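Local coordinates for fiber protein 2 (Human adenovirus type 41, PDB 2BZV) that forms trimeric spikes at the vertices of the adenovirus capsid and, through its head domain, probably attaches the virion to the host receptor CXCAR, at residues I53-L58 against F150-E155; L38-T43 against S90-Q95; L42-A47 against A104-P109. All blocks are in the same frame, centred on the assembly; numbering follows the deposited sequence. Where two conformers were deposited one is given.

Contact 1. Residues I53-L58 against F150-E155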
loop_
_atom_site.group_PDB
_atom_site.type_symbol
_atom_site.label_atom_id
_atom_site.label_comp_id
_atom_site.label_asym_id
_atom_site.label_seq_id
_atom_site.Cartn_x
_atom_site.Cartn_y
_atom_site.Cartn_z
ATOM N N ILE A 53 -8.258 4.537 -6.793
ATOM C CA ILE A 53 -9.512 4.970 -7.401
ATOM C C ILE A 53 -9.657 6.480 -7.308
ATOM O O ILE A 53 -9.525 7.081 -6.233
ATOM C CB ILE A 53 -10.732 4.223 -6.798
ATOM C CG1 ILE A 53 -12.008 4.570 -7.576
ATOM C CG2 ILE A 53 -10.900 4.445 -5.300
ATOM C CD1 ILE A 53 -13.182 3.641 -7.239
ATOM N N THR A 54 -9.967 7.073 -8.453
ATOM C CA THR A 54 -10.235 8.508 -8.594
ATOM C C THR A 54 -11.508 8.663 -9.414
ATOM O O THR A 54 -11.600 8.106 -10.518
ATOM C CB THR A 54 -9.078 9.217 -9.314
ATOM O OG1 THR A 54 -7.855 8.941 -8.618
ATOM C CG2 THR A 54 -9.315 10.726 -9.347
ATOM N N ILE A 55 -12.475 9.406 -8.886
ATOM C CA ILE A 55 -13.710 9.658 -9.612
ATOM C C ILE A 55 -13.899 11.169 -9.694
ATOM O O ILE A 55 -13.686 11.880 -8.709
ATOM C CB ILE A 55 -14.906 8.936 -8.941
ATOM C CG1 ILE A 55 -16.174 9.124 -9.770
ATOM C CG2 ILE A 55 -15.084 9.377 -7.493
ATOM C CD1 ILE A 55 -17.301 8.165 -9.444
ATOM N N LYS A 56 -14.271 11.636 -10.884
ATOM C CA LYS A 56 -14.441 13.063 -11.130
ATOM C C LYS A 56 -15.812 13.325 -11.729
ATOM O O LYS A 56 -16.157 12.776 -12.773
ATOM C CB LYS A 56 -13.375 13.612 -12.083
ATOM C CG LYS A 56 -13.417 15.132 -12.173
ATOM C CD LYS A 56 -12.428 15.710 -13.170
ATOM C CE LYS A 56 -12.537 17.231 -13.223
ATOM N NZ LYS A 56 -11.398 17.868 -13.953
ATOM N N GLY A 57 -16.589 14.170 -11.068
ATOM C CA GLY A 57 -17.902 14.530 -11.605
ATOM C C GLY A 57 -17.743 15.611 -12.665
ATOM O O GLY A 57 -16.979 16.560 -12.481
ATOM N N LEU A 58 -18.452 15.461 -13.775
ATOM C CA LEU A 58 -18.230 16.318 -14.934
ATOM C C LEU A 58 -19.444 17.102 -15.420
ATOM O O LEU A 58 -19.268 18.152 -16.049
ATOM C CB LEU A 58 -17.713 15.471 -16.094
ATOM C CG LEU A 58 -16.377 14.764 -15.835
ATOM C CD1 LEU A 58 -16.083 13.792 -16.961
ATOM C CD2 LEU A 58 -15.253 15.779 -15.652
ATOM N N PHE A 150 -18.056 1.087 -3.527
ATOM C CA PHE A 150 -17.308 2.251 -3.068
ATOM C C PHE A 150 -18.286 3.294 -2.562
ATOM O O PHE A 150 -19.358 3.464 -3.139
ATOM C CB PHE A 150 -16.524 2.842 -4.237
ATOM C CG PHE A 150 -15.534 1.883 -4.832
ATOM C CD1 PHE A 150 -14.360 1.559 -4.158
ATOM C CD2 PHE A 150 -15.776 1.300 -6.075
ATOM C CE1 PHE A 150 -13.440 0.666 -4.705
ATOM C CE2 PHE A 150 -14.870 0.415 -6.619
ATOM C CZ PHE A 150 -13.698 0.097 -5.934
ATOM N N LYS A 151 -17.911 4.012 -1.513
ATOM C CA LYS A 151 -18.735 5.109 -1.021
ATOM C C LYS A 151 -17.834 6.284 -0.658
ATOM O O LYS A 151 -16.812 6.102 0.017
ATOM C CB LYS A 151 -19.553 4.689 0.206
ATOM C CG LYS A 151 -20.468 5.813 0.734
ATOM C CD LYS A 151 -21.139 5.394 2.036
ATOM C CE LYS A 151 -21.809 6.561 2.749
ATOM N NZ LYS A 151 -22.427 6.124 4.038
ATOM N N TRP A 152 -18.252 7.467 -1.101
ATOM C CA TRP A 152 -17.569 8.711 -0.751
ATOM C C TRP A 152 -18.548 9.673 -0.110
ATOM O O TRP A 152 -19.716 9.742 -0.509
ATOM C CB TRP A 152 -17.047 9.406 -1.997
ATOM C CG TRP A 152 -16.047 8.655 -2.810
ATOM C CD1 TRP A 152 -14.692 8.766 -2.723
ATOM C CD2 TRP A 152 -16.307 7.731 -3.867
ATOM N NE1 TRP A 152 -14.082 7.954 -3.641
ATOM C CE2 TRP A 152 -15.056 7.304 -4.363
ATOM C CE3 TRP A 152 -17.469 7.212 -4.437
ATOM C CZ2 TRP A 152 -14.942 6.383 -5.410
ATOM C CZ3 TRP A 152 -17.354 6.302 -5.475
ATOM C CH2 TRP A 152 -16.090 5.893 -5.953
ATOM N N SER A 153 -18.057 10.470 0.836
ATOM C CA SER A 153 -18.840 11.639 1.224
ATOM C C SER A 153 -18.753 12.702 0.130
ATOM O O SER A 153 -17.882 12.654 -0.755
ATOM C CB SER A 153 -18.378 12.206 2.564
ATOM O OG SER A 153 -17.007 12.534 2.516
ATOM N N ALA A 154 -19.680 13.655 0.186
ATOM C CA ALA A 154 -19.744 14.751 -0.773
ATOM C C ALA A 154 -20.190 16.006 -0.052
ATOM O O ALA A 154 -20.879 15.929 0.965
ATOM C CB ALA A 154 -20.697 14.441 -1.910
ATOM N N GLU A 155 -19.792 17.162 -0.575
ATOM C CA GLU A 155 -20.141 18.433 0.036
ATOM C C GLU A 155 -21.271 19.071 -0.768
ATOM O O GLU A 155 -21.069 19.452 -1.916
ATOM C CB GLU A 155 -18.914 19.340 0.065
ATOM C CG GLU A 155 -19.154 20.605 0.837
ATOM C CD GLU A 155 -17.931 21.495 0.950
ATOM O OE1 GLU A 155 -18.107 22.624 1.445
ATOM O OE2 GLU A 155 -16.824 21.063 0.553
HETATM O O HOH W 1 -11.330 8.326 -4.479
#
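Phe150 meets Ile53 from the opposing strand: methyl CD1 of Ile53 sits over the centre of the phenyl ring, 3.5 Å from its centroid and only 6° off the normal, the geometry of a CH-pi contact. Ile53 reaches that far because its chain is extended, with CG1 anti to the backbone N (chi1 -173°). Two residues on, Trp152 comes up beside the same methyl, Ile53 CD1, which lies at the indole edge, 3.7 Å from Trp152 CZ2. One face of the tryptophan receives a second CH-pi contact from the CG2 methyl of Ile55, two residues along the strand, 3.8 Å from the six-membered ring centroid and offset toward the rim.

This is interior packing between the two antiparallel sheets of the fiber-head beta sandwich. Strand axes 10.4 Å apart, crossing at -56°, have no direct hydrogen bond between them. Phe135 and Leu72 also pack against Trp152.

The one polar group of the indole is not lost in this apolar layer. A water accepts from Trp152 NE1 at 2.9 Å and lies 2.8 Å from Ile53 O, to which it can donate, though it has other acceptors within reach; it thus probably bridges the two sheets.

Contact 2. Residues L38-T43 against S90-Q95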
loop_
_atom_site.group_PDB
_atom_site.type_symbol
_atom_site.label_atom_id
_atom_site.label_comp_id
_atom_site.label_asym_id
_atom_site.label_seq_id
_atom_site.Cartn_x
_atom_site.Cartn_y
_atom_site.Cartn_z
ATOM N N LEU A 38 -14.320 7.739 -14.213
ATOM C CA LEU A 38 -13.822 6.826 -13.193
ATOM C C LEU A 38 -12.482 6.274 -13.621
ATOM O O LEU A 38 -12.363 5.658 -14.688
ATOM C CB LEU A 38 -14.797 5.665 -12.989
ATOM C CG LEU A 38 -14.312 4.608 -11.976
ATOM C CD1 LEU A 38 -14.240 5.188 -10.567
ATOM C CD2 LEU A 38 -15.216 3.402 -11.991
ATOM N N PHE A 39 -11.481 6.469 -12.780
ATOM C CA PHE A 39 -10.180 5.844 -12.973
ATOM C C PHE A 39 -9.920 4.915 -11.794
ATOM O O PHE A 39 -9.589 5.348 -10.701
ATOM C CB PHE A 39 -9.077 6.891 -13.091
ATOM C CG PHE A 39 -7.717 6.267 -13.205
ATOM C CD1 PHE A 39 -7.356 5.557 -14.324
ATOM C CD2 PHE A 39 -6.834 6.331 -12.129
ATOM C CE1 PHE A 39 -6.095 4.951 -14.432
ATOM C CE2 PHE A 39 -5.577 5.759 -12.235
ATOM C CZ PHE A 39 -5.207 5.085 -13.395
ATOM N N LEU A 40 -10.092 3.625 -12.048
ATOM C CA LEU A 40 -9.813 2.554 -11.084
ATOM C C LEU A 40 -8.681 1.741 -11.675
ATOM O O LEU A 40 -8.757 1.340 -12.842
ATOM C CB LEU A 40 -11.062 1.699 -10.877
ATOM C CG LEU A 40 -10.870 0.441 -10.038
ATOM C CD1 LEU A 40 -10.386 0.746 -8.620
ATOM C CD2 LEU A 40 -12.172 -0.332 -9.960
ATOM N N CYS A 41 -7.639 1.499 -10.875
ATOM C CA CYS A 41 -6.497 0.716 -11.307
ATOM C C CYS A 41 -6.217 -0.342 -10.245
ATOM O O CYS A 41 -6.043 0.017 -9.066
ATOM C CB CYS A 41 -5.275 1.623 -11.496
ATOM S SG CYS A 41 -3.798 0.725 -12.052
ATOM N N LEU A 42 -6.204 -1.607 -10.655
ATOM C CA LEU A 42 -5.933 -2.753 -9.784
ATOM C C LEU A 42 -4.657 -3.419 -10.244
ATOM O O LEU A 42 -4.555 -3.778 -11.417
ATOM C CB LEU A 42 -7.074 -3.782 -9.885
ATOM C CG LEU A 42 -8.489 -3.274 -9.582
ATOM C CD1 LEU A 42 -9.491 -4.408 -9.757
ATOM C CD2 LEU A 42 -8.576 -2.671 -8.190
ATOM N N THR A 43 -3.721 -3.642 -9.322
ATOM C CA THR A 43 -2.522 -4.413 -9.669
ATOM C C THR A 43 -2.391 -5.571 -8.685
ATOM O O THR A 43 -2.492 -5.412 -7.467
ATOM C CB THR A 43 -1.236 -3.557 -9.718
ATOM O OG1 THR A 43 -1.005 -2.945 -8.447
ATOM C CG2 THR A 43 -1.371 -2.488 -10.781
ATOM N N SER A 90 -16.407 -1.151 -21.894
ATOM C CA SER A 90 -15.353 -1.103 -22.894
ATOM C C SER A 90 -14.102 -0.396 -22.398
ATOM O O SER A 90 -13.059 -0.493 -23.033
ATOM C CB SER A 90 -15.852 -0.431 -24.177
ATOM O OG SER A 90 -16.086 0.943 -23.949
ATOM N N THR A 91 -14.178 0.316 -21.276
ATOM C CA THR A 91 -12.986 0.957 -20.715
ATOM C C THR A 91 -12.318 0.106 -19.633
ATOM O O THR A 91 -11.244 0.476 -19.161
ATOM C CB THR A 91 -13.261 2.369 -20.163
ATOM O OG1 THR A 91 -14.077 2.303 -18.976
ATOM C CG2 THR A 91 -13.940 3.254 -21.212
ATOM N N TRP A 92 -12.902 -1.027 -19.272
ATOM C CA TRP A 92 -12.351 -1.899 -18.210
ATOM C C TRP A 92 -11.464 -2.937 -18.876
ATOM O O TRP A 92 -11.955 -3.930 -19.447
ATOM C CB TRP A 92 -13.510 -2.535 -17.459
ATOM C CG TRP A 92 -13.159 -3.371 -16.272
ATOM C CD1 TRP A 92 -13.441 -4.696 -16.105
ATOM C CD2 TRP A 92 -12.518 -2.941 -15.053
ATOM N NE1 TRP A 92 -13.006 -5.125 -14.864
ATOM C CE2 TRP A 92 -12.437 -4.067 -14.202
ATOM C CE3 TRP A 92 -11.992 -1.720 -14.611
ATOM C CZ2 TRP A 92 -11.860 -4.004 -12.932
ATOM C CZ3 TRP A 92 -11.413 -1.658 -13.347
ATOM C CH2 TRP A 92 -11.355 -2.792 -12.523
ATOM N N ARG A 93 -10.156 -2.665 -18.858
ATOM C CA ARG A 93 -9.207 -3.359 -19.721
ATOM C C ARG A 93 -7.963 -3.801 -18.963
ATOM O O ARG A 93 -7.525 -3.167 -18.007
ATOM C CB ARG A 93 -8.768 -2.450 -20.883
ATOM C CG ARG A 93 -9.985 -1.887 -21.645
ATOM C CD ARG A 93 -9.659 -1.210 -22.956
ATOM N NE ARG A 93 -9.623 -2.146 -24.036
ATOM C CZ ARG A 93 -10.581 -2.535 -24.895
ATOM N NH1 ARG A 93 -11.835 -2.106 -24.942
ATOM N NH2 ARG A 93 -10.187 -3.430 -25.747
ATOM N N TYR A 94 -7.383 -4.910 -19.413
ATOM C CA TYR A 94 -6.035 -5.280 -18.996
ATOM C C TYR A 94 -5.079 -4.262 -19.599
ATOM O O TYR A 94 -5.019 -4.100 -20.817
ATOM C CB TYR A 94 -5.664 -6.677 -19.492
ATOM C CG TYR A 94 -6.399 -7.803 -18.791
ATOM C CD1 TYR A 94 -6.244 -8.017 -17.431
ATOM C CD2 TYR A 94 -7.214 -8.677 -19.512
ATOM C CE1 TYR A 94 -6.903 -9.060 -16.794
ATOM C CE2 TYR A 94 -7.876 -9.723 -18.895
ATOM C CZ TYR A 94 -7.724 -9.903 -17.531
ATOM O OH TYR A 94 -8.368 -10.927 -16.875
ATOM N N GLN A 95 -4.321 -3.567 -18.753
ATOM C CA GLN A 95 -3.444 -2.528 -19.256
ATOM C C GLN A 95 -2.383 -3.081 -20.204
ATOM O O GLN A 95 -2.034 -2.434 -21.189
ATOM C CB GLN A 95 -2.833 -1.785 -18.068
ATOM C CG GLN A 95 -1.812 -0.763 -18.467
ATOM C CD GLN A 95 -0.441 -1.344 -18.313
ATOM O OE1 GLN A 95 -0.131 -1.972 -17.308
ATOM N NE2 GLN A 95 0.365 -1.173 -19.338
#
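Trp92 rests the far corner of its indole against Leu40 and Leu42 of strand 36-45, on the inner face of one sheet of the fiber-head beta sandwich. In that antiparallel sheet the short strand 93-94 is separated from strand 36-45 by strand 18-20, so the tryptophan, which stands just ahead of strand 93-94, spans an intervening strand and packs on its Ile19 as well.

The tight part is small and wholly apolar. Leu40 CD2 approaches Trp92 CH2 to 3.6 Å on a slanting path that is neither squarely over the ring nor in its plane. Leu42 arrives differently, running nearly perpendicular to the indole and placing CD1 near the ring plane at the edge, 3.7 Å from the same CH2. Both leucine methyls thus converge on one ring carbon, from directions roughly at right angles. The indole extends this far because Trp92 CG is anti to the backbone N (chi1 -175°). Phe167 of another strand packs on both leucines from within the same core.

Residue alternation sends Phe39, Cys41 and Thr43 to the reverse face, where the trimer forms: Phe39 and Cys41 both pack on Ile170 of the second subunit.

The solvent side of the contact is formed by Ser90, exposed, and Arg93, partly so; neither touches strand 36-45. Polar bonds take over here. Arg93 NH2 donates to Asn98 O, which ties the side chain to the following loop. Back within the segment, Arg93 NH1 donates to a lone pair of Ser90 O at 2.8 Å, with an N-H...O angle of 165° and the acceptor close to the guanidinium plane.

Contact 3. Residues L42-A47 against A104-P109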
loop_
_atom_site.group_PDB
_atom_site.type_symbol
_atom_site.label_atom_id
_atom_site.label_comp_id
_atom_site.label_asym_id
_atom_site.label_seq_id
_atom_site.Cartn_x
_atom_site.Cartn_y
_atom_site.Cartn_z
ATOM N N LEU A 42 -6.204 -1.607 -10.655
ATOM C CA LEU A 42 -5.933 -2.753 -9.784
ATOM C C LEU A 42 -4.657 -3.419 -10.244
ATOM O O LEU A 42 -4.555 -3.778 -11.417
ATOM C CB LEU A 42 -7.074 -3.782 -9.885
ATOM C CG LEU A 42 -8.489 -3.274 -9.582
ATOM C CD1 LEU A 42 -9.491 -4.408 -9.757
ATOM C CD2 LEU A 42 -8.576 -2.671 -8.190
ATOM N N THR A 43 -3.721 -3.642 -9.322
ATOM C CA THR A 43 -2.522 -4.413 -9.669
ATOM C C THR A 43 -2.391 -5.571 -8.685
ATOM O O THR A 43 -2.492 -5.412 -7.467
ATOM C CB THR A 43 -1.236 -3.557 -9.718
ATOM O OG1 THR A 43 -1.005 -2.945 -8.447
ATOM C CG2 THR A 43 -1.371 -2.488 -10.781
ATOM N N LYS A 44 -2.185 -6.763 -9.246
ATOM C CA LYS A 44 -2.136 -8.000 -8.474
ATOM C C LYS A 44 -0.689 -8.381 -8.181
ATOM O O LYS A 44 0.140 -8.459 -9.095
ATOM C CB LYS A 44 -2.809 -9.127 -9.262
ATOM C CG LYS A 44 -2.785 -10.456 -8.529
ATOM C CD LYS A 44 -3.445 -11.555 -9.348
ATOM C CE LYS A 44 -3.327 -12.915 -8.682
ATOM N NZ LYS A 44 -4.109 -12.987 -7.420
ATOM N N ASN A 45 -0.407 -8.626 -6.899
ATOM C CA ASN A 45 0.895 -9.111 -6.417
ATOM C C ASN A 45 0.574 -10.328 -5.571
ATOM O O ASN A 45 0.266 -10.172 -4.390
ATOM C CB ASN A 45 1.552 -7.997 -5.544
ATOM C CG ASN A 45 2.814 -8.368 -4.747
ATOM O OD1 ASN A 45 3.668 -9.051 -5.307
ATOM N ND2 ASN A 45 3.000 -7.860 -3.509
ATOM N N GLY A 46 0.594 -11.529 -6.154
ATOM C CA GLY A 46 0.178 -12.721 -5.414
ATOM C C GLY A 46 -1.245 -12.561 -4.918
ATOM O O GLY A 46 -2.125 -12.124 -5.672
ATOM N N ALA A 47 -1.472 -12.849 -3.638
ATOM C CA ALA A 47 -2.811 -12.799 -3.078
ATOM C C ALA A 47 -3.310 -11.395 -2.788
ATOM O O ALA A 47 -4.459 -11.256 -2.370
ATOM C CB ALA A 47 -2.884 -13.647 -1.818
ATOM N N ALA A 104 -11.398 -12.262 -15.014
ATOM C CA ALA A 104 -10.359 -11.809 -14.076
ATOM C C ALA A 104 -10.614 -12.365 -12.678
ATOM O O ALA A 104 -10.593 -11.635 -11.674
ATOM C CB ALA A 104 -10.320 -10.300 -14.054
ATOM N N LEU A 105 -10.818 -13.681 -12.583
ATOM C CA LEU A 105 -11.167 -14.306 -11.307
ATOM C C LEU A 105 -10.143 -14.019 -10.218
ATOM O O LEU A 105 -10.512 -13.807 -9.064
ATOM C CB LEU A 105 -11.322 -15.819 -11.505
ATOM C CG LEU A 105 -11.750 -16.614 -10.262
ATOM C CD1 LEU A 105 -13.054 -16.089 -9.655
ATOM C CD2 LEU A 105 -11.845 -18.099 -10.614
ATOM N N THR A 106 -8.858 -14.024 -10.566
ATOM C CA THR A 106 -7.811 -13.861 -9.548
ATOM C C THR A 106 -7.585 -12.406 -9.152
ATOM O O THR A 106 -6.694 -12.131 -8.345
ATOM C CB THR A 106 -6.485 -14.520 -9.962
ATOM O OG1 THR A 106 -5.951 -13.846 -11.107
ATOM C CG2 THR A 106 -6.678 -16.005 -10.264
ATOM N N PHE A 107 -8.398 -11.489 -9.681
ATOM C CA PHE A 107 -8.480 -10.121 -9.172
ATOM C C PHE A 107 -9.727 -9.924 -8.308
ATOM O O PHE A 107 -9.925 -8.835 -7.762
ATOM C CB PHE A 107 -8.538 -9.108 -10.324
ATOM C CG PHE A 107 -7.245 -8.934 -11.076
ATOM C CD1 PHE A 107 -6.496 -7.774 -10.917
ATOM C CD2 PHE A 107 -6.785 -9.901 -11.965
ATOM C CE1 PHE A 107 -5.320 -7.583 -11.620
ATOM C CE2 PHE A 107 -5.603 -9.714 -12.672
ATOM C CZ PHE A 107 -4.870 -8.553 -12.491
ATOM N N MET A 108 -10.584 -10.935 -8.186
ATOM C CA MET A 108 -11.816 -10.761 -7.425
ATOM C C MET A 108 -11.550 -10.835 -5.927
ATOM O O MET A 108 -10.636 -11.539 -5.503
ATOM C CB MET A 108 -12.821 -11.842 -7.803
ATOM C CG MET A 108 -13.270 -11.743 -9.257
ATOM S SD MET A 108 -14.163 -10.237 -9.675
ATOM C CE MET A 108 -12.880 -9.218 -10.448
ATOM N N PRO A 109 -12.331 -10.105 -5.116
ATOM C CA PRO A 109 -12.142 -10.205 -3.662
ATOM C C PRO A 109 -12.453 -11.628 -3.189
ATOM O O PRO A 109 -13.498 -12.202 -3.518
ATOM C CB PRO A 109 -13.120 -9.172 -3.096
ATOM C CG PRO A 109 -13.504 -8.276 -4.234
ATOM C CD PRO A 109 -13.375 -9.125 -5.470
#
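Lys44 lays its side chain against two consecutive residues, Phe107 and Thr106, and uses a different part of its length for each. The CB methylene lies over one face of the Phe107 ring in a CH-pi contact, 4.1 Å from the centroid and 26° off the normal. The chain runs extended through its first three torsions, then bends at chi4 (67°). That last turn brings NZ to the backbone carbonyl of Thr106, with NZ and O 2.9 Å apart and the donor tilted 18° from the carbonyl plane. CE of Lys44 meanwhile passes 3.7 Å from Thr106 OG1, the two side chains crossing at about a right angle.

Thr106 and Phe107 belong to a 3-10 turn, in which Phe107 N bonds to Ala104 O; Lys44 stands near the end of strand 36-45, just before the hairpin into strand 48-57. Gly46 and Ala47 have the backbone angles of a type II' turn there, and NZ also donates to Gly46 O at 2.8 Å, from above the carbonyl plane. A single ammonium group therefore links the hairpin turn to the 3-10 turn.

Phe107 lays its ring against the strand. Its edge is met by Leu42 O, 3.9 Å from CE1, while Val49 and Ile19 pack on the same side chain.

In the fold
From the N terminus, strand 36-45 supplies the first segments of contacts 2 and 3, which share Leu42 and Thr43. The chain turns back as strand 48-57, beside it in the sheet, where contact 1 begins. Contact 2 closes first, at 90-95, contact 3 at 104-109 and contact 1 last, at 150-155. Contact 1 crosses both others, while contacts 2 and 3 start together. Contact 1 ties this sheet to the opposing one, contact 2 brings in the approach to strand 93-94, outermost within this chain, and contact 3 fastens the following loop to the hairpin end. Contacts 1 and 2 meet through Thr54 and Phe39, whereas contacts 1 and 3 lie about 23 Å apart between centres.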